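Local coordinates for cytochrome c-550-like protein (Thermosynechococcus elongatus, PDB 4LJI) that probably serves as a low-potential heme c electron carrier that can partially replace the photosystem II cytochrome c-550, at residues D77-R87 and L114-L122; L12-L20 and K29-T37. One frame throughout, in Å; residues are numbered along the deposited sequence. Where two conformers were deposited one is given.

Contact 1: residues D77-R87 and L114-L122. With HEC (heme c), chain C.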
loop_
_atom_site.group_PDB
_atom_site.type_symbol
_atom_site.label_atom_id
_atom_site.label_comp_id
_atom_site.label_asym_id
_atom_site.label_seq_id
_atom_site.Cartn_x
_atom_site.Cartn_y
_atom_site.Cartn_z
ATOM N N ASP A 77 -10.389 19.342 -2.838
ATOM C CA ASP A 77 -11.668 18.813 -3.294
ATOM C C ASP A 77 -11.913 19.010 -4.782
ATOM O O ASP A 77 -13.065 19.022 -5.240
ATOM C CB ASP A 77 -12.813 19.441 -2.480
ATOM C CG ASP A 77 -12.870 20.967 -2.604
ATOM O OD1 ASP A 77 -12.019 21.621 -3.285
ATOM O OD2 ASP A 77 -13.805 21.538 -1.994
ATOM N N THR A 78 -10.823 19.154 -5.543
ATOM C CA THR A 78 -10.892 19.293 -6.999
ATOM C C THR A 78 -9.782 18.481 -7.622
ATOM O O THR A 78 -8.812 18.151 -6.939
ATOM C CB THR A 78 -10.718 20.771 -7.439
ATOM O OG1 THR A 78 -9.413 21.209 -7.062
ATOM C CG2 THR A 78 -11.749 21.689 -6.784
ATOM N N ILE A 79 -9.915 18.139 -8.902
ATOM C CA ILE A 79 -8.855 17.404 -9.600
ATOM C C ILE A 79 -7.525 18.161 -9.542
ATOM O O ILE A 79 -6.483 17.576 -9.229
ATOM C CB ILE A 79 -9.191 17.167 -11.094
ATOM C CG1 ILE A 79 -10.491 16.380 -11.254
ATOM C CG2 ILE A 79 -8.041 16.355 -11.739
ATOM C CD1 ILE A 79 -10.475 15.008 -10.532
ATOM N N ALA A 80 -7.544 19.461 -9.868
ATOM C CA ALA A 80 -6.301 20.212 -9.904
ATOM C C ALA A 80 -5.623 20.279 -8.541
ATOM O O ALA A 80 -4.385 20.186 -8.437
ATOM C CB ALA A 80 -6.521 21.610 -10.463
ATOM N N SER A 81 -6.418 20.428 -7.483
ATOM C CA SER A 81 -5.833 20.558 -6.150
ATOM C C SER A 81 -5.254 19.230 -5.657
ATOM O O SER A 81 -4.255 19.229 -4.987
ATOM C CB SER A 81 -6.844 21.137 -5.136
ATOM O OG SER A 81 -8.025 20.360 -5.053
ATOM N N LEU A 82 -5.869 18.117 -6.034
ATOM C CA LEU A 82 -5.363 16.791 -5.576
ATOM C C LEU A 82 -4.088 16.448 -6.373
ATOM O O LEU A 82 -3.125 15.936 -5.819
ATOM C CB LEU A 82 -6.419 15.701 -5.732
ATOM C CG LEU A 82 -7.497 15.762 -4.661
ATOM C CD1 LEU A 82 -8.644 14.864 -5.063
ATOM C CD2 LEU A 82 -6.886 15.314 -3.383
ATOM N N VAL A 83 -4.077 16.763 -7.660
ATOM C CA VAL A 83 -2.877 16.508 -8.463
ATOM C C VAL A 83 -1.689 17.333 -7.926
ATOM O O VAL A 83 -0.587 16.779 -7.680
ATOM C CB VAL A 83 -3.136 16.814 -9.968
ATOM C CG1 VAL A 83 -1.831 16.785 -10.783
ATOM C CG2 VAL A 83 -4.138 15.802 -10.486
ATOM N N ALA A 84 -1.923 18.616 -7.669
ATOM C CA ALA A 84 -0.861 19.495 -7.184
ATOM C C ALA A 84 -0.367 19.028 -5.831
ATOM O O ALA A 84 0.787 19.254 -5.484
ATOM C CB ALA A 84 -1.326 20.892 -7.084
ATOM N N PHE A 85 -1.252 18.388 -5.078
ATOM C CA PHE A 85 -0.881 17.897 -3.761
ATOM C C PHE A 85 0.050 16.719 -3.951
ATOM O O PHE A 85 1.117 16.651 -3.345
ATOM C CB PHE A 85 -2.097 17.476 -2.926
ATOM C CG PHE A 85 -1.719 16.856 -1.631
ATOM C CD1 PHE A 85 -1.372 17.652 -0.541
ATOM C CD2 PHE A 85 -1.673 15.478 -1.519
ATOM C CE1 PHE A 85 -0.990 17.060 0.659
ATOM C CE2 PHE A 85 -1.301 14.872 -0.334
ATOM C CZ PHE A 85 -0.963 15.684 0.764
ATOM N N GLN A 86 -0.325 15.818 -4.842
ATOM C CA GLN A 86 0.438 14.588 -4.966
ATOM C C GLN A 86 1.821 14.831 -5.558
ATOM O O GLN A 86 2.766 14.080 -5.301
ATOM C CB GLN A 86 -0.334 13.524 -5.734
ATOM C CG GLN A 86 -0.151 12.161 -5.030
ATOM C CD GLN A 86 -0.620 12.210 -3.606
ATOM O OE1 GLN A 86 -1.714 12.667 -3.332
ATOM N NE2 GLN A 86 0.206 11.726 -2.676
ATOM N N ARG A 87 1.938 15.889 -6.355
ATOM C CA ARG A 87 3.242 16.199 -6.935
ATOM C C ARG A 87 4.228 16.672 -5.865
ATOM O O ARG A 87 5.457 16.446 -5.967
ATOM C CB ARG A 87 3.067 17.245 -8.029
ATOM C CG ARG A 87 2.392 16.700 -9.285
ATOM C CD ARG A 87 3.238 15.654 -9.971
ATOM N NE ARG A 87 2.673 15.257 -11.248
ATOM C CZ ARG A 87 2.672 14.023 -11.730
ATOM N NH1 ARG A 87 3.206 13.011 -11.038
ATOM N NH2 ARG A 87 2.113 13.799 -12.910
ATOM N N LEU A 114 -2.480 10.482 -12.814
ATOM C CA LEU A 114 -2.737 11.140 -11.537
ATOM C C LEU A 114 -4.121 11.792 -11.506
ATOM O O LEU A 114 -4.766 11.808 -10.440
ATOM C CB LEU A 114 -1.655 12.170 -11.262
ATOM C CG LEU A 114 -1.339 12.424 -9.814
ATOM C CD1 LEU A 114 -0.882 11.094 -9.172
ATOM C CD2 LEU A 114 -0.271 13.452 -9.684
ATOM N N GLU A 115 -4.603 12.319 -12.636
ATOM C CA GLU A 115 -5.979 12.786 -12.727
ATOM C C GLU A 115 -6.978 11.694 -12.411
ATOM O O GLU A 115 -7.940 11.947 -11.708
ATOM C CB GLU A 115 -6.285 13.348 -14.133
ATOM C CG GLU A 115 -5.762 14.737 -14.365
ATOM C CD GLU A 115 -5.932 15.185 -15.790
ATOM O OE1 GLU A 115 -5.551 16.334 -16.083
ATOM O OE2 GLU A 115 -6.445 14.383 -16.602
ATOM N N THR A 116 -6.770 10.499 -12.948
ATOM C CA THR A 116 -7.731 9.436 -12.698
ATOM C C THR A 116 -7.684 8.983 -11.234
ATOM O O THR A 116 -8.713 8.598 -10.707
ATOM C CB THR A 116 -7.512 8.224 -13.605
ATOM O OG1 THR A 116 -6.288 7.578 -13.228
ATOM C CG2 THR A 116 -7.486 8.632 -15.080
ATOM N N LEU A 117 -6.506 9.037 -10.603
ATOM C CA LEU A 117 -6.372 8.691 -9.172
ATOM C C LEU A 117 -7.077 9.768 -8.345
ATOM O O LEU A 117 -7.834 9.458 -7.420
ATOM C CB LEU A 117 -4.893 8.533 -8.789
ATOM C CG LEU A 117 -4.428 8.409 -7.338
ATOM C CD1 LEU A 117 -5.165 7.235 -6.677
ATOM C CD2 LEU A 117 -2.915 8.170 -7.301
ATOM N N ALA A 118 -6.815 11.039 -8.650
ATOM C CA ALA A 118 -7.561 12.107 -7.987
ATOM C C ALA A 118 -9.066 11.926 -8.191
ATOM O O ALA A 118 -9.831 12.088 -7.217
ATOM C CB ALA A 118 -7.096 13.515 -8.483
ATOM N N ALA A 119 -9.518 11.618 -9.419
ATOM C CA ALA A 119 -10.955 11.422 -9.654
ATOM C C ALA A 119 -11.519 10.278 -8.791
ATOM O O ALA A 119 -12.597 10.396 -8.218
ATOM C CB ALA A 119 -11.235 11.150 -11.127
ATOM N N PHE A 120 -10.795 9.173 -8.706
ATOM C CA PHE A 120 -11.222 8.070 -7.852
ATOM C C PHE A 120 -11.387 8.515 -6.398
ATOM O O PHE A 120 -12.415 8.250 -5.793
ATOM C CB PHE A 120 -10.272 6.875 -7.957
ATOM C CG PHE A 120 -10.555 5.837 -6.947
ATOM C CD1 PHE A 120 -11.610 4.946 -7.116
ATOM C CD2 PHE A 120 -9.787 5.764 -5.786
ATOM C CE1 PHE A 120 -11.892 3.949 -6.136
ATOM C CE2 PHE A 120 -10.072 4.777 -4.792
ATOM C CZ PHE A 120 -11.139 3.885 -4.980
ATOM N N ILE A 121 -10.394 9.217 -5.850
ATOM C CA ILE A 121 -10.425 9.640 -4.453
ATOM C C ILE A 121 -11.586 10.589 -4.258
ATOM O O ILE A 121 -12.318 10.496 -3.265
ATOM C CB ILE A 121 -9.117 10.354 -4.042
ATOM C CG1 ILE A 121 -7.959 9.356 -3.979
ATOM C CG2 ILE A 121 -9.281 11.055 -2.667
ATOM C CD1 ILE A 121 -6.622 10.048 -3.849
ATOM N N LEU A 122 -11.768 11.491 -5.215
ATOM C CA LEU A 122 -12.789 12.526 -5.111
ATOM C C LEU A 122 -14.204 11.948 -5.179
ATOM O O LEU A 122 -15.101 12.348 -4.406
ATOM C CB LEU A 122 -12.540 13.598 -6.173
ATOM C CG LEU A 122 -13.182 14.957 -6.013
ATOM C CD1 LEU A 122 -13.079 15.407 -4.571
ATOM C CD2 LEU A 122 -12.436 15.902 -6.936
HETATM FE FE HEC C . -1.234 10.225 1.570
HETATM C CHA HEC C . -2.322 12.972 3.356
HETATM C CHB HEC C . -3.283 11.094 -1.064
HETATM C CHC HEC C . 0.089 7.613 -0.379
HETATM C CHD HEC C . 0.398 9.048 4.266
HETATM N NA HEC C . -2.569 11.674 1.217
HETATM C C1A HEC C . -2.821 12.737 2.084
HETATM C C2A HEC C . -3.810 13.596 1.463
HETATM C C3A HEC C . -4.073 13.057 0.242
HETATM C C4A HEC C . -3.294 11.908 0.053
HETATM C CMA HEC C . -5.018 13.620 -0.787
HETATM C CAA HEC C . -4.452 14.854 2.051
HETATM C CBA HEC C . -5.667 14.488 2.941
HETATM C CGA HEC C . -6.373 15.676 3.545
HETATM O O1A HEC C . -6.052 16.863 3.255
HETATM O O2A HEC C . -7.330 15.473 4.362
HETATM N NB HEC C . -1.539 9.467 -0.350
HETATM C C1B HEC C . -2.384 10.017 -1.243
HETATM C C2B HEC C . -2.331 9.269 -2.436
HETATM C C3B HEC C . -1.367 8.300 -2.306
HETATM C C4B HEC C . -0.888 8.439 -0.920
HETATM C CMB HEC C . -3.132 9.565 -3.685
HETATM C CAB HEC C . -0.948 7.274 -3.292
HETATM C CBB HEC C . -0.303 7.837 -4.382
HETATM N NC HEC C . 0.012 8.612 1.884
HETATM C C1C HEC C . 0.435 7.700 0.954
HETATM C C2C HEC C . 1.170 6.724 1.639
HETATM C C3C HEC C . 1.274 7.114 2.949
HETATM C C4C HEC C . 0.547 8.325 3.113
HETATM C CMC HEC C . 1.781 5.483 1.002
HETATM C CAC HEC C . 1.951 6.319 4.022
HETATM C CBC HEC C . 3.276 6.055 3.960
HETATM N ND HEC C . -1.027 10.881 3.420
HETATM C C1D HEC C . -0.266 10.279 4.345
HETATM C C2D HEC C . -0.233 11.089 5.561
HETATM C C3D HEC C . -0.998 12.174 5.329
HETATM C C4D HEC C . -1.507 12.022 3.975
HETATM C CMD HEC C . 0.503 10.748 6.842
HETATM C CAD HEC C . -1.241 13.315 6.280
HETATM C CBD HEC C . -0.298 14.457 5.846
HETATM C CGD HEC C . -0.051 15.746 6.606
HETATM O O1D HEC C . -0.969 16.393 7.180
HETATM O O2D HEC C . 1.123 16.191 6.628
#

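Contact 2: residues L12-L20 and K29-T37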
loop_
_atom_site.group_PDB
_atom_site.type_symbol
_atom_site.label_atom_id
_atom_site.label_comp_id
_atom_site.label_asym_id
_atom_site.label_seq_id
_atom_site.Cartn_x
_atom_site.Cartn_y
_atom_site.Cartn_z
ATOM N N LEU A 12 -19.213 3.417 -6.193
ATOM C CA LEU A 12 -19.064 4.781 -6.689
ATOM C C LEU A 12 -20.255 5.231 -7.526
ATOM O O LEU A 12 -20.336 6.402 -7.912
ATOM C CB LEU A 12 -17.806 4.928 -7.516
ATOM C CG LEU A 12 -16.439 4.752 -6.824
ATOM C CD1 LEU A 12 -15.291 5.161 -7.717
ATOM C CD2 LEU A 12 -16.338 5.487 -5.487
ATOM N N LYS A 13 -21.167 4.298 -7.805
ATOM C CA LYS A 13 -22.397 4.579 -8.550
ATOM C C LYS A 13 -22.133 5.330 -9.851
ATOM O O LYS A 13 -22.750 6.358 -10.115
ATOM C CB LYS A 13 -23.410 5.354 -7.684
ATOM C CG LYS A 13 -23.897 4.595 -6.472
ATOM C CD LYS A 13 -24.392 5.534 -5.374
ATOM C CE LYS A 13 -24.352 4.823 -4.021
ATOM N NZ LYS A 13 -24.181 5.737 -2.853
ATOM N N VAL A 14 -21.199 4.810 -10.640
ATOM C CA VAL A 14 -20.866 5.391 -11.939
ATOM C C VAL A 14 -20.877 4.286 -12.994
ATOM O O VAL A 14 -20.027 3.392 -12.977
ATOM C CB VAL A 14 -19.479 6.085 -11.928
ATOM C CG1 VAL A 14 -19.107 6.582 -13.321
ATOM C CG2 VAL A 14 -19.448 7.234 -10.931
ATOM N N THR A 15 -21.861 4.336 -13.897
ATOM C CA THR A 15 -22.009 3.314 -14.933
ATOM C C THR A 15 -21.497 3.852 -16.262
ATOM O O THR A 15 -20.800 3.157 -17.000
ATOM C CB THR A 15 -23.484 2.881 -15.109
ATOM O OG1 THR A 15 -23.924 2.165 -13.945
ATOM C CG2 THR A 15 -23.639 1.982 -16.334
ATOM N N ASP A 16 -21.852 5.103 -16.544
ATOM C CA ASP A 16 -21.448 5.790 -17.766
ATOM C C ASP A 16 -20.329 6.790 -17.484
ATOM O O ASP A 16 -19.141 6.502 -17.650
ATOM C CB ASP A 16 -22.641 6.554 -18.366
ATOM C CG ASP A 16 -23.771 5.640 -18.817
ATOM O OD1 ASP A 16 -23.982 4.582 -18.187
ATOM O OD2 ASP A 16 -24.453 5.980 -19.807
ATOM N N THR A 17 -20.737 7.992 -17.101
ATOM C CA THR A 17 -19.804 9.055 -16.789
ATOM C C THR A 17 -20.249 9.759 -15.528
ATOM O O THR A 17 -21.379 9.601 -15.072
ATOM C CB THR A 17 -19.703 10.127 -17.914
ATOM O OG1 THR A 17 -20.976 10.756 -18.078
ATOM C CG2 THR A 17 -19.244 9.498 -19.222
ATOM N N VAL A 18 -19.359 10.580 -14.998
ATOM C CA VAL A 18 -19.641 11.393 -13.830
ATOM C C VAL A 18 -18.920 12.709 -14.093
ATOM O O VAL A 18 -17.921 12.733 -14.820
ATOM C CB VAL A 18 -19.082 10.711 -12.527
ATOM C CG1 VAL A 18 -17.554 10.664 -12.547
ATOM C CG2 VAL A 18 -19.561 11.428 -11.282
ATOM N N GLU A 19 -19.420 13.799 -13.512
ATOM C CA GLU A 19 -18.769 15.098 -13.640
ATOM C C GLU A 19 -18.116 15.495 -12.332
ATOM O O GLU A 19 -18.804 15.558 -11.295
ATOM C CB GLU A 19 -19.805 16.155 -14.037
ATOM C CG GLU A 19 -20.434 15.872 -15.371
ATOM C CD GLU A 19 -19.446 16.089 -16.490
ATOM O OE1 GLU A 19 -18.556 16.955 -16.322
ATOM O OE2 GLU A 19 -19.554 15.406 -17.521
ATOM N N LEU A 20 -16.803 15.759 -12.348
ATOM C CA LEU A 20 -16.115 16.101 -11.094
ATOM C C LEU A 20 -15.462 17.460 -11.140
ATOM O O LEU A 20 -14.999 17.892 -12.193
ATOM C CB LEU A 20 -15.048 15.062 -10.752
ATOM C CG LEU A 20 -15.600 13.654 -10.508
ATOM C CD1 LEU A 20 -14.451 12.661 -10.507
ATOM C CD2 LEU A 20 -16.394 13.551 -9.194
ATOM N N LYS A 29 -15.026 18.217 -15.024
ATOM C CA LYS A 29 -14.468 17.389 -16.075
ATOM C C LYS A 29 -15.200 16.063 -16.086
ATOM O O LYS A 29 -15.566 15.526 -15.019
ATOM C CB LYS A 29 -12.976 17.155 -15.812
ATOM C CG LYS A 29 -12.279 16.149 -16.725
ATOM C CD LYS A 29 -10.802 16.460 -16.785
ATOM C CE LYS A 29 -9.980 15.333 -17.407
ATOM N NZ LYS A 29 -10.715 14.613 -18.465
ATOM N N THR A 30 -15.370 15.513 -17.272
ATOM C CA THR A 30 -16.094 14.271 -17.462
ATOM C C THR A 30 -15.166 13.056 -17.296
ATOM O O THR A 30 -14.194 12.912 -18.046
ATOM C CB THR A 30 -16.737 14.241 -18.857
ATOM O OG1 THR A 30 -17.491 15.447 -19.083
ATOM C CG2 THR A 30 -17.648 13.021 -19.019
ATOM N N PHE A 31 -15.462 12.198 -16.316
ATOM C CA PHE A 31 -14.745 10.933 -16.151
ATOM C C PHE A 31 -15.660 9.746 -16.385
ATOM O O PHE A 31 -16.808 9.722 -15.929
ATOM C CB PHE A 31 -14.114 10.814 -14.759
ATOM C CG PHE A 31 -12.985 11.757 -14.536
ATOM C CD1 PHE A 31 -11.686 11.392 -14.869
ATOM C CD2 PHE A 31 -13.212 13.018 -14.040
ATOM C CE1 PHE A 31 -10.640 12.272 -14.692
ATOM C CE2 PHE A 31 -12.164 13.905 -13.863
ATOM C CZ PHE A 31 -10.874 13.524 -14.198
ATOM N N THR A 32 -15.135 8.745 -17.082
ATOM C CA THR A 32 -15.906 7.547 -17.376
ATOM C C THR A 32 -15.696 6.526 -16.278
ATOM O O THR A 32 -14.807 6.679 -15.461
ATOM C CB THR A 32 -15.478 6.923 -18.711
ATOM O OG1 THR A 32 -14.133 6.433 -18.596
ATOM C CG2 THR A 32 -15.595 7.943 -19.854
ATOM N N ALA A 33 -16.523 5.486 -16.277
ATOM C CA ALA A 33 -16.397 4.380 -15.340
ATOM C C ALA A 33 -15.046 3.659 -15.489
ATOM O O ALA A 33 -14.436 3.184 -14.508
ATOM C CB ALA A 33 -17.588 3.398 -15.561
ATOM N N VAL A 34 -14.560 3.596 -16.720
ATOM C CA VAL A 34 -13.253 3.029 -16.991
ATOM C C VAL A 34 -12.121 3.887 -16.406
ATOM O O VAL A 34 -11.190 3.359 -15.800
ATOM C CB VAL A 34 -13.074 2.830 -18.487
ATOM C CG1 VAL A 34 -11.632 2.473 -18.816
ATOM C CG2 VAL A 34 -14.030 1.763 -18.970
ATOM N N ASP A 35 -12.232 5.207 -16.545
ATOM C CA ASP A 35 -11.304 6.135 -15.903
ATOM C C ASP A 35 -11.222 5.872 -14.382
ATOM O O ASP A 35 -10.145 5.849 -13.821
ATOM C CB ASP A 35 -11.753 7.586 -16.055
ATOM C CG ASP A 35 -11.663 8.116 -17.494
ATOM O OD1 ASP A 35 -10.750 7.727 -18.271
ATOM O OD2 ASP A 35 -12.511 8.961 -17.843
ATOM N N LEU A 36 -12.374 5.762 -13.722
ATOM C CA LEU A 36 -12.398 5.569 -12.265
ATOM C C LEU A 36 -11.883 4.198 -11.880
ATOM O O LEU A 36 -11.269 4.047 -10.827
ATOM C CB LEU A 36 -13.801 5.796 -11.717
ATOM C CG LEU A 36 -14.351 7.209 -11.920
ATOM C CD1 LEU A 36 -15.860 7.211 -11.792
ATOM C CD2 LEU A 36 -13.742 8.154 -10.912
ATOM N N THR A 37 -12.122 3.197 -12.730
ATOM C CA THR A 37 -11.545 1.871 -12.515
ATOM C C THR A 37 -10.038 1.924 -12.571
ATOM O O THR A 37 -9.348 1.268 -11.758
ATOM C CB THR A 37 -12.005 0.883 -13.574
ATOM O OG1 THR A 37 -13.403 0.666 -13.435
ATOM C CG2 THR A 37 -11.267 -0.444 -13.484
#

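Contact 1: residues D77-R87 and L114-L122
Ile-79 plugs into helix 111-127 as a knob among Glu-115, Ala-118, Ala-119 and Leu-122, and so pins helix 79-87 across the C-terminal helix in a cytochrome c fold, where both helices line the heme pocket. The short segments approach to 8.9 Å with 117° between their directions, and the interface relies on apolar packing, with no hydrogen bond between them.

Among the aliphatic contacts, CD1 of Ile-79 lies 3.7 Å from Ala-119 N, the side chains of Ile-79 and Glu-115 crossing at about a right angle where Ile-79 CG2 touches Glu-115 CG. One turn on, Leu-82 CB meets Ala-118 CB at 3.6 Å, the small alanine letting the backbones come close. Val-83 spreads its two branches, CG1 to Leu-114 CD2 and CG2 to the backbone at Leu-114 O and Glu-115 N. At the other end, Leu-122 CD2 rests 3.7 Å from the CA of Thr-78, which occupies the N-cap position.

A flat cationic group makes a second kind of contact. The Arg-87 guanidinium receives Leu-114 CD2 over the centre of one face, 3.6 Å from CZ, while its NH1 and NH2 hydrogen-bond to the carbonyls of Val-104 and Leu-109; those bonds should hold the plane steady.

The third class is the heme pocket, to which both helices contribute. Ile-121 and Leu-117 reach the methyl CMB, and Leu-82 CD2 reaches CMA. Phe-85 swings its ring away from its own backbone N (chi1 175°), which brings CE2 to 3.3 Å from heme C2A. Gln-86 bends at chi2 beside the axial ligand Cys-101; its NE2 donates to Arg-102 O, and its OE1 comes 3.2 Å from the heme meso carbon CHB.

Contact 2: residues L12-L20 and K29-T37
Leu-36 sets CD1 against the isopropyl group of Val-14, 3.6 Å from CG1 and 3.7 Å from CG2, at the closely packed inner side of an antiparallel beta hairpin that runs straight into a helix. Val-18 adds CG1 to the same methyl of Leu-36, and Leu-20 CD1 crosses to Phe-31 CD2 at 3.8 Å. Ala-33 turns its CB toward the carbonyls of Val-14 and Thr-15.

The strands themselves are joined by paired backbone bonds. Val-18 and Phe-31 exchange two, as do Leu-20 and Lys-29, where Leu-20 N to Lys-29 O is nearly straight (170°). Beyond the last bridge, Ala-33 N donates to Asp-16 O, carrying the ladder on to the first turn of the helix.

That start is fixed by a capping box. The N-H of Thr-32 meets Asp-35 OD2 at 2.7 Å on the anti side of the carboxylate and 32° out of its plane, and Asp-35 N donates to Thr-32 OG1, which is set between the backbone N and carbonyl carbon (chi1 66°) and thus turned to the helix end. A valine in place of Thr-32 would probably leave the Asp-35 N-H without its side-chain acceptor and weaken the helix start.

The outer face, with Thr-17, Glu-19, Thr-30 and Thr-32, is looser and largely solvent-facing. Thr-17 CG2 and Thr-32 CG2 stand 4.0 Å apart. One short bond stands out: Thr-30 OG1 donates to Glu-19 OE2 at 2.6 Å, on its syn lone pair, while Glu-19 OE1 is hydrogen-bonded to Thr-28 OG1.

Helix 111-127 backs the inner face, Leu-20 touching Ala-119, Leu-12 Phe-120, and Val-14 and Val-18 Arg-123; helix 6-10 meets Leu-12 and Val-14 through Tyr-7 and Val-8.

How the contacts relate
The two contacts follow one another in series along the chain. From the N terminus, contact 2 comes first: after helix 6-10 it closes the short hairpin loop between strands 17-21 and 28-32 and launches helix 33-46. Only after that does the chain pass the covalent heme site and reach contact 1, which closes a loop of 26 residues, carrying the axial ligand Cys-101, by bringing helix 79-87 against helix 111-127. Neither contact nests in or crosses the other. The C-terminal helix is their common ground: Ala-119 CB meets Leu-20 CD1 at 3.6 Å, joining the two contacts, whose centres lie about 14 Å apart.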